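PDB 5LXZ: secreted protein from Streptomyces lividans TK24, which probably acts as a copper-radical oxidase of the AA5 family, related to galactose oxidase. Local coordinates for residues K136-T141 with T189-R194; A184-T189 with K212-K217. The protein carries 1 engineered substitution. All blocks are in the same frame, centred on the assembly; numbering follows the deposited sequence.

From the N terminus, the chain first reaches the loop 136-141, between strands 132-135 and 141-144. Contact 1 brings residues 189-194 back onto this loop, closing 47 intervening residues. Contact 2 begins a little before that return and joins 184-189 to 212-217, where the chain passes from strand 206-210 of the barrel sheet to strand 218-222 of another sheet. The two closures therefore cross rather than nest, sharing Thr-189. They also touch directly: Lys-140 NZ probably donates to Glu-186 O at 2.7 Å, and Asn-138 packs on Thr-187. Together they tie the 132-135/141-144 hairpin loop, the approach to strand 191-195 and the connection from 206-210 to 218-222.

Contact 1: K136-T141 with T189-R194; sequences KENGKT and TEDNYR. With PO4 (phosphate ion), chain F; EDO (1,2-ethanediol), chain Q.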
ATOM      1  N   LYS A 136     -19.373  -5.862  21.165  1.00  7.63           N
ATOM      2  CA  LYS A 136     -19.214  -5.294  22.496  1.00  7.84           C
ATOM      3  C   LYS A 136     -18.847  -3.808  22.455  1.00  7.61           C
ATOM      4  O   LYS A 136     -19.207  -3.039  23.354  1.00  7.91           O
ATOM      5  CB  LYS A 136     -18.197  -6.114  23.281  1.00  8.00           C
ATOM      6  CG  LYS A 136     -18.739  -7.497  23.547  1.00  8.63           C
ATOM      7  CD  LYS A 136     -17.680  -8.393  24.147  1.00  8.84           C
ATOM      8  CE  LYS A 136     -18.205  -9.798  24.340  1.00  9.32           C
ATOM      9  NZ  LYS A 136     -17.171 -10.696  24.869  1.00 10.13           N
ATOM     10  N   GLU A 137     -18.122  -3.417  21.431  1.00  8.09           N
ATOM     11  CA  GLU A 137     -17.845  -1.998  21.197  1.00  8.68           C
ATOM     12  C   GLU A 137     -18.910  -1.353  20.323  1.00  8.50           C
ATOM     13  O   GLU A 137     -19.421  -0.272  20.656  1.00  8.35           O
ATOM     14  CB  GLU A 137     -16.464  -1.830  20.581  1.00 10.03           C
ATOM     15  CG  GLU A 137     -16.032  -0.404  20.361  1.00 11.90           C
ATOM     16  CD  GLU A 137     -14.854  -0.274  19.423  1.00 15.09           C
ATOM     17  OE1 GLU A 137     -14.796  -1.008  18.410  0.50 14.23           O
ATOM     18  OE2 GLU A 137     -14.024   0.625  19.698  1.00 19.69           O
ATOM     19  N   ASN A 138     -19.196  -1.958  19.172  1.00  8.07           N
ATOM     20  CA  ASN A 138     -20.099  -1.293  18.201  1.00  8.09           C
ATOM     21  C   ASN A 138     -21.581  -1.333  18.546  1.00  8.89           C
ATOM     22  O   ASN A 138     -22.351  -0.545  17.984  1.00  9.73           O
ATOM     23  CB  ASN A 138     -19.862  -1.748  16.753  1.00  8.44           C
ATOM     24  CG  ASN A 138     -20.127  -3.229  16.523  1.00  8.51           C
ATOM     25  OD1 ASN A 138     -21.139  -3.780  16.979  1.00  9.03           O
ATOM     26  ND2 ASN A 138     -19.204  -3.881  15.840  1.00  9.14           N
ATOM     27  N   GLY A 139     -21.996  -2.236  19.419  1.00  8.65           N
ATOM     28  CA  GLY A 139     -23.386  -2.335  19.855  1.00  8.64           C
ATOM     29  C   GLY A 139     -24.322  -2.882  18.815  1.00  9.03           C
ATOM     30  O   GLY A 139     -25.528  -2.847  19.060  1.00 10.45           O
ATOM     31  N   LYS A 140     -23.801  -3.387  17.700  1.00  8.65           N
ATOM     32  CA  LYS A 140     -24.640  -3.838  16.577  1.00  9.72           C
ATOM     33  C   LYS A 140     -24.823  -5.337  16.605  1.00  9.71           C
ATOM     34  O   LYS A 140     -23.930  -6.077  17.008  1.00  8.48           O
ATOM     35  CB  LYS A 140     -24.051  -3.380  15.244  1.00 10.04           C
ATOM     36  CG  LYS A 140     -24.196  -1.863  15.135  1.00 11.85           C
ATOM     37  CD  LYS A 140     -23.677  -1.294  13.856  1.00 13.75           C
ATOM     38  CE  LYS A 140     -23.810   0.199  13.914  1.00 15.63           C
ATOM     39  NZ  LYS A 140     -23.123   0.793  12.768  1.00 17.60           N
ATOM     40  N   THR A 141     -25.995  -5.797  16.169  1.00 10.18           N
ATOM     41  CA  THR A 141     -26.362  -7.206  16.227  1.00 10.45           C
ATOM     42  C   THR A 141     -26.446  -7.843  14.829  1.00 10.23           C
ATOM     43  O   THR A 141     -26.936  -7.232  13.887  1.00 10.59           O
ATOM     44  CB  THR A 141     -27.690  -7.368  16.985  1.00 11.43           C
ATOM     45  OG1 THR A 141     -27.496  -6.920  18.337  1.00 11.92           O
ATOM     46  CG2 THR A 141     -28.154  -8.799  17.024  1.00 11.78           C
ATOM     47  N   THR A 189     -15.010  -2.102  11.342  1.00  9.83           N
ATOM     48  CA  THR A 189     -13.767  -2.574  11.955  1.00  9.77           C
ATOM     49  C   THR A 189     -14.063  -3.850  12.721  1.00  9.71           C
ATOM     50  O   THR A 189     -15.218  -4.174  12.984  1.00  9.33           O
ATOM     51  CB  THR A 189     -13.153  -1.535  12.912  1.00 10.22           C
ATOM     52  OG1 THR A 189     -14.066  -1.216  13.986  1.00 10.28           O
ATOM     53  CG2 THR A 189     -12.778  -0.275  12.147  1.00  9.90           C
ATOM     54  N   GLU A 190     -13.007  -4.545  13.110  1.00  9.70           N
ATOM     55  CA  GLU A 190     -13.144  -5.735  13.920  1.00 10.08           C
ATOM     56  C   GLU A 190     -13.815  -5.423  15.253  1.00  9.74           C
ATOM     57  O   GLU A 190     -13.523  -4.406  15.890  1.00 10.97           O
ATOM     58  CB  GLU A 190     -11.760  -6.283  14.206  1.00 10.88           C
ATOM     59  CG  GLU A 190     -11.707  -7.538  15.064  1.00 11.76           C
ATOM     60  CD  GLU A 190     -10.295  -7.923  15.425  1.00 13.19           C
ATOM     61  OE1 GLU A 190      -9.502  -8.076  14.479  1.00 14.76           O
ATOM     62  OE2 GLU A 190     -10.017  -8.113  16.645  1.00 17.16           O
ATOM     63  N   ASP A 191     -14.629  -6.348  15.735  1.00  8.37           N
ATOM     64  CA  ASP A 191     -15.122  -6.296  17.094  1.00  8.30           C
ATOM     65  C   ASP A 191     -15.206  -7.720  17.660  1.00  8.20           C
ATOM     66  O   ASP A 191     -15.111  -8.680  16.921  1.00  7.97           O
ATOM     67  CB  ASP A 191     -16.459  -5.544  17.211  1.00  8.94           C
ATOM     68  CG  ASP A 191     -16.715  -4.957  18.591  1.00  9.96           C
ATOM     69  OD1 ASP A 191     -15.834  -5.048  19.524  1.00 11.36           O
ATOM     70  OD2 ASP A 191     -17.817  -4.374  18.752  1.00  9.73           O
ATOM     71  N   ASN A 192     -15.303  -7.775  18.973  1.00  8.96           N
ATOM     72  CA  ASN A 192     -15.574  -8.972  19.742  1.00  9.45           C
ATOM     73  C   ASN A 192     -17.051  -8.962  20.024  1.00  8.99           C
ATOM     74  O   ASN A 192     -17.605  -7.921  20.476  1.00  8.82           O
ATOM     75  CB  ASN A 192     -14.753  -8.923  21.033  1.00 10.44           C
ATOM     76  CG  ASN A 192     -14.869 -10.144  21.888  1.00 12.34           C
ATOM     77  OD1 ASN A 192     -15.945 -10.577  22.224  1.00 14.00           O
ATOM     78  ND2 ASN A 192     -13.719 -10.625  22.361  1.00 13.97           N
ATOM     79  N   TYR A 193     -17.707 -10.083  19.763  1.00  8.39           N
ATOM     80  CA  TYR A 193     -19.152 -10.170  19.775  1.00  7.80           C
ATOM     81  C   TYR A 193     -19.630 -11.056  20.897  1.00  8.54           C
ATOM     82  O   TYR A 193     -19.138 -12.165  21.044  1.00  8.46           O
ATOM     83  CB  TYR A 193     -19.686 -10.726  18.435  1.00  7.39           C
ATOM     84  CG  TYR A 193     -19.591  -9.683  17.359  1.00  6.95           C
ATOM     85  CD1 TYR A 193     -18.363  -9.396  16.753  1.00  6.76           C
ATOM     86  CD2 TYR A 193     -20.671  -8.928  16.989  1.00  7.11           C
ATOM     87  CE1 TYR A 193     -18.247  -8.407  15.796  1.00  6.95           C
ATOM     88  CE2 TYR A 193     -20.574  -7.919  16.048  1.00  7.01           C
ATOM     89  CZ  TYR A 193     -19.355  -7.652  15.440  1.00  6.96           C
ATOM     90  OH  TYR A 193     -19.275  -6.594  14.529  1.00  7.41           O
ATOM     91  N   ARG A 194     -20.599 -10.584  21.662  1.00  8.09           N
ATOM     92  CA  ARG A 194     -21.266 -11.359  22.689  1.00  9.01           C
ATOM     93  C   ARG A 194     -22.300 -12.263  22.026  1.00  9.50           C
ATOM     94  O   ARG A 194     -23.013 -11.830  21.180  1.00 10.12           O
ATOM     95  CB  ARG A 194     -21.945 -10.409  23.694  1.00  9.89           C
ATOM     96  CG  ARG A 194     -22.308 -11.118  25.008  1.00 11.21           C
ATOM     97  CD  ARG A 194     -23.072 -10.184  25.946  1.00 12.60           C
ATOM     98  NE  ARG A 194     -24.445  -9.989  25.528  1.00 13.31           N
ATOM     99  CZ  ARG A 194     -25.475 -10.776  25.853  1.00 15.14           C
ATOM    100  NH1 ARG A 194     -25.283 -11.873  26.551  1.00 16.38           N
ATOM    101  NH2 ARG A 194     -26.688 -10.479  25.423  1.00 15.73           N
TER
HETATM  102  P   PO4 F 705     -26.108  -6.843  24.605  1.00 16.70           P
HETATM  103  O1  PO4 F 705     -27.319  -7.736  24.841  1.00 18.58           O
HETATM  104  O2  PO4 F 705     -24.972  -7.678  24.106  1.00 16.07           O
HETATM  105  O3  PO4 F 705     -26.534  -5.737  23.629  1.00 18.39           O
HETATM  106  O4  PO4 F 705     -25.734  -6.174  25.874  1.00 19.30           O
HETATM  107  C1  EDO Q 716      -6.997  -7.084  19.460  1.00 38.89           C
HETATM  108  O1  EDO Q 716      -6.639  -5.769  19.878  1.00 37.16           O
HETATM  109  C2  EDO Q 716      -7.614  -6.924  18.088  1.00 35.09           C
HETATM  110  O2  EDO Q 716      -7.661  -8.104  17.292  1.00 38.94           O
HETATM  111  O   HOH W   1     -13.228  -1.876  16.594  1.00 13.23           O
HETATM  112  O   HOH W   2     -12.974  -3.787  19.396  1.00 33.88           O
HETATM  113  O   HOH W   3     -16.924  -2.588  14.721  1.00 15.51           O
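The carboxylate of Asp-191 tucks against the turn at Lys-136 to Asn-138 and meets the backbone N-H groups of Glu-137 and Asn-138. Its OD2 accepts from Glu-137 N at 2.9 Å through the syn lone pair, and from Asn-138 N at 2.8 Å, this second donor standing somewhat out of the carboxylate plane. A short acidic side chain suits the place, since two successive amides converge on one oxygen of a buried residue. Asn-138 supplies both a donor and an acceptor: ND2 reaches Tyr-193 OH at 3.0 Å, with the amide and ring planes 55° apart, while OD1 takes Lys-140 N at 2.8 Å in an Asx turn. Its CG lies between the backbone N and carbonyl carbon (chi1 62°), which lets the amide serve the next bend of its own loop and the tyrosine together. A leucine in its place would probably leave Tyr-193 OH and Lys-140 N without these partners and free the bend to shift.

Lys-136 fixes the start of the loop. Its N donates to Asn-192 O at 2.8 Å, and its extended chain runs past that carbonyl until NZ meets Asn-192 OD1 at 2.9 Å from above the amide plane. Glu-137 OE1 stands 4.3 Å from Asp-191 OD1, a pairing of like charges that is probably unfavourable. One water bridges Glu-137 OE1 to Glu-190 O, another meets Asp-191 OD1, and a third links Asn-138 ND2 to Thr-189 O. Arg-194 presents its guanidinium edge to a phosphate, probably from the crystallisation liquor, with NE 2.8 Å from its O2.

Strand 191-195 pairs antiparallel with 132-135; a hairpin loop of the GlxA beta-barrel domain is thus held to the adjoining strand by one backbone bond and by side chains, chiefly the Asp-191 carboxylate on the loop's amides.

Contact 2: A184-T189 with K212-K217; sequences AYETGT and KLALDK
Thr-187 and Leu-213 hold each other by two hydrogen bonds. Thr-187 N donates to Leu-213 O at 2.8 Å, and Leu-213 N returns a bond to Thr-187 OG1 at 2.9 Å, so a hydroxyl takes the part that a backbone carbonyl would play in a strand pair. Threonine suits this: OG1 sits between its backbone N and carbonyl carbon (chi1 73°), facing the leucine amide, and the same oxygen lies 3.6 Å from Leu-213 CB.

On one flank Glu-186 CA comes within 3.3 Å of Leu-213 O in a CA-H...O contact. In the conformer given, one of two, the aliphatic part of Glu-186 then passes over Ala-214, whose single methyl leaves room for it. On the other flank Lys-212 CB packs against Thr-187 O at 3.5 Å and beside Gly-188.

Residues farther out set the second segment. Glu-375 makes a salt bridge with Lys-212 NZ and accepts from the backbone N of Leu-215 and of Asp-216, while Asp-216 is itself paired with Arg-428.

Thr-187 and Leu-213 both rest on Phe-142 of strand 141-144 and Tyr-193 of strand 191-195. The contact thus joins the loop leading from strand 164-177 into 191-195 to the connection between strands 206-210 and 218-222.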
ATOM      1  N   ALA A 184     -26.906   1.648   7.900  1.00 17.15           N
ATOM      2  CA  ALA A 184     -26.883   1.985   9.321  1.00 16.99           C
ATOM      3  C   ALA A 184     -26.525   0.786  10.219  1.00 16.05           C
ATOM      4  O   ALA A 184     -26.093   0.956  11.375  1.00 18.58           O
ATOM      5  CB  ALA A 184     -28.223   2.561   9.745  1.00 18.26           C
ATOM      6  N   TYR A 185     -26.719  -0.405   9.705  1.00 13.99           N
ATOM      7  CA  TYR A 185     -26.464  -1.617  10.452  1.00 13.17           C
ATOM      8  C   TYR A 185     -25.106  -2.254  10.186  1.00 12.22           C
ATOM      9  O   TYR A 185     -24.823  -3.314  10.730  1.00 12.40           O
ATOM     10  CB  TYR A 185     -27.593  -2.608  10.200  1.00 13.86           C
ATOM     11  CG  TYR A 185     -28.908  -1.971  10.531  1.00 15.77           C
ATOM     12  CD1 TYR A 185     -29.279  -1.726  11.856  1.00 17.44           C
ATOM     13  CD2 TYR A 185     -29.764  -1.573   9.507  1.00 16.04           C
ATOM     14  CE1 TYR A 185     -30.472  -1.097  12.159  1.00 19.46           C
ATOM     15  CE2 TYR A 185     -30.969  -0.951   9.791  1.00 18.29           C
ATOM     16  CZ  TYR A 185     -31.305  -0.705  11.113  1.00 19.44           C
ATOM     17  OH  TYR A 185     -32.512  -0.109  11.383  1.00 23.92           O
ATOM     18  N   GLU A 186     -24.288  -1.608   9.358  0.50 12.18           N
ATOM     19  CA  GLU A 186     -22.950  -2.098   9.033  0.50 11.94           C
ATOM     20  C   GLU A 186     -21.954  -1.805  10.131  0.50 10.42           C
ATOM     21  O   GLU A 186     -22.113  -0.861  10.912  0.50 10.66           O
ATOM     22  CB  GLU A 186     -22.392  -1.423   7.771  0.50 12.81           C
ATOM     23  CG  GLU A 186     -23.195  -1.645   6.508  0.50 14.39           C
ATOM     24  CD  GLU A 186     -22.593  -0.905   5.327  0.50 15.14           C
ATOM     25  OE1 GLU A 186     -21.484  -0.330   5.442  0.50 16.92           O
ATOM     26  OE2 GLU A 186     -23.254  -0.854   4.281  0.50 18.77           O
ATOM     27  N   THR A 187     -20.876  -2.581  10.130  1.00  9.90           N
ATOM     28  CA  THR A 187     -19.689  -2.252  10.904  1.00  9.66           C
ATOM     29  C   THR A 187     -18.537  -2.051   9.956  1.00  9.51           C
ATOM     30  O   THR A 187     -18.539  -2.552   8.825  1.00  9.90           O
ATOM     31  CB  THR A 187     -19.337  -3.330  11.939  1.00  9.78           C
ATOM     32  OG1 THR A 187     -18.811  -4.473  11.278  1.00 10.32           O
ATOM     33  CG2 THR A 187     -20.558  -3.712  12.765  1.00  9.84           C
ATOM     34  N   GLY A 188     -17.504  -1.342  10.427  1.00  9.56           N
ATOM     35  CA  GLY A 188     -16.342  -1.082   9.585  1.00  9.49           C
ATOM     36  C   GLY A 188     -15.022  -1.562  10.136  1.00  9.97           C
ATOM     37  O   GLY A 188     -14.031  -1.449   9.449  1.00 11.06           O
ATOM     38  N   THR A 189     -15.010  -2.102  11.342  1.00  9.83           N
ATOM     39  CA  THR A 189     -13.767  -2.574  11.955  1.00  9.77           C
ATOM     40  C   THR A 189     -14.063  -3.850  12.721  1.00  9.71           C
ATOM     41  O   THR A 189     -15.218  -4.174  12.984  1.00  9.33           O
ATOM     42  CB  THR A 189     -13.153  -1.535  12.912  1.00 10.22           C
ATOM     43  OG1 THR A 189     -14.066  -1.216  13.986  1.00 10.28           O
ATOM     44  CG2 THR A 189     -12.778  -0.275  12.147  1.00  9.90           C
ATOM     45  N   LYS A 212     -15.062  -6.299   9.449  1.00 10.24           N
ATOM     46  CA  LYS A 212     -16.218  -5.548   8.982  1.00 10.57           C
ATOM     47  C   LYS A 212     -17.355  -6.454   8.508  1.00  9.83           C
ATOM     48  O   LYS A 212     -17.137  -7.434   7.791  1.00  9.77           O
ATOM     49  CB  LYS A 212     -15.856  -4.554   7.905  1.00 12.61           C
ATOM     50  CG  LYS A 212     -15.380  -5.150   6.623  1.00 14.86           C
ATOM     51  CD  LYS A 212     -15.424  -4.130   5.487  1.00 17.40           C
ATOM     52  CE  LYS A 212     -15.229  -4.895   4.175  1.00 20.39           C
ATOM     53  NZ  LYS A 212     -15.372  -4.047   2.960  1.00 22.18           N
ATOM     54  N   LEU A 213     -18.542  -6.073   8.920  1.00  9.36           N
ATOM     55  CA  LEU A 213     -19.794  -6.740   8.535  1.00  9.63           C
ATOM     56  C   LEU A 213     -20.604  -5.689   7.789  1.00  9.45           C
ATOM     57  O   LEU A 213     -21.239  -4.809   8.394  1.00  9.33           O
ATOM     58  CB  LEU A 213     -20.518  -7.289   9.755  1.00  9.36           C
ATOM     59  CG  LEU A 213     -19.760  -8.352  10.564  1.00  9.58           C
ATOM     60  CD1 LEU A 213     -20.469  -8.681  11.879  1.00  9.93           C
ATOM     61  CD2 LEU A 213     -19.497  -9.624   9.742  1.00  9.15           C
ATOM     62  N   ALA A 214     -20.521  -5.746   6.465  1.00 10.63           N
ATOM     63  CA  ALA A 214     -21.022  -4.677   5.663  1.00 10.21           C
ATOM     64  C   ALA A 214     -21.567  -5.252   4.345  1.00 10.42           C
ATOM     65  O   ALA A 214     -22.032  -6.376   4.342  1.00 10.23           O
ATOM     66  CB  ALA A 214     -19.948  -3.582   5.515  1.00 10.52           C
ATOM     67  N   LEU A 215     -21.560  -4.472   3.279  1.00 10.86           N
ATOM     68  CA  LEU A 215     -22.191  -4.881   2.047  1.00 12.33           C
ATOM     69  C   LEU A 215     -21.287  -5.409   0.969  1.00 12.97           C
ATOM     70  O   LEU A 215     -21.770  -6.082   0.033  1.00 14.77           O
ATOM     71  CB  LEU A 215     -23.018  -3.706   1.532  1.00 13.53           C
ATOM     72  CG  LEU A 215     -24.193  -3.352   2.433  1.00 15.63           C
ATOM     73  CD1 LEU A 215     -24.930  -2.150   1.873  1.00 18.72           C
ATOM     74  CD2 LEU A 215     -25.129  -4.529   2.652  1.00 15.94           C
ATOM     75  N   ASP A 216     -19.992  -5.125   1.034  1.00 11.39           N
ATOM     76  CA  ASP A 216     -19.024  -5.691   0.107  1.00 12.90           C
ATOM     77  C   ASP A 216     -18.344  -6.851   0.839  1.00 12.61           C
ATOM     78  O   ASP A 216     -17.319  -6.675   1.510  1.00 13.94           O
ATOM     79  CB  ASP A 216     -18.053  -4.587  -0.339  1.00 12.81           C
ATOM     80  CG  ASP A 216     -17.096  -5.019  -1.386  1.00 13.59           C
ATOM     81  OD1 ASP A 216     -17.240  -6.131  -1.969  1.00 14.13           O
ATOM     82  OD2 ASP A 216     -16.129  -4.243  -1.600  1.00 12.40           O
ATOM     83  N   LYS A 217     -18.965  -8.030   0.738  1.00 13.62           N
ATOM     84  CA  LYS A 217     -18.733  -9.176   1.622  1.00 14.12           C
ATOM     85  C   LYS A 217     -17.827 -10.211   0.997  1.00 17.07           C
ATOM     86  O   LYS A 217     -18.163 -10.775  -0.052  1.00 19.05           O
ATOM     87  CB  LYS A 217     -20.058  -9.882   1.914  1.00 14.68           C
ATOM     88  CG  LYS A 217     -21.169  -8.981   2.334  1.00 15.00           C
ATOM     89  CD  LYS A 217     -22.448  -9.774   2.554  1.00 15.81           C
ATOM     90  CE  LYS A 217     -23.578  -8.863   2.906  1.00 16.47           C
ATOM     91  NZ  LYS A 217     -24.887  -9.599   2.774  1.00 15.86           N
TER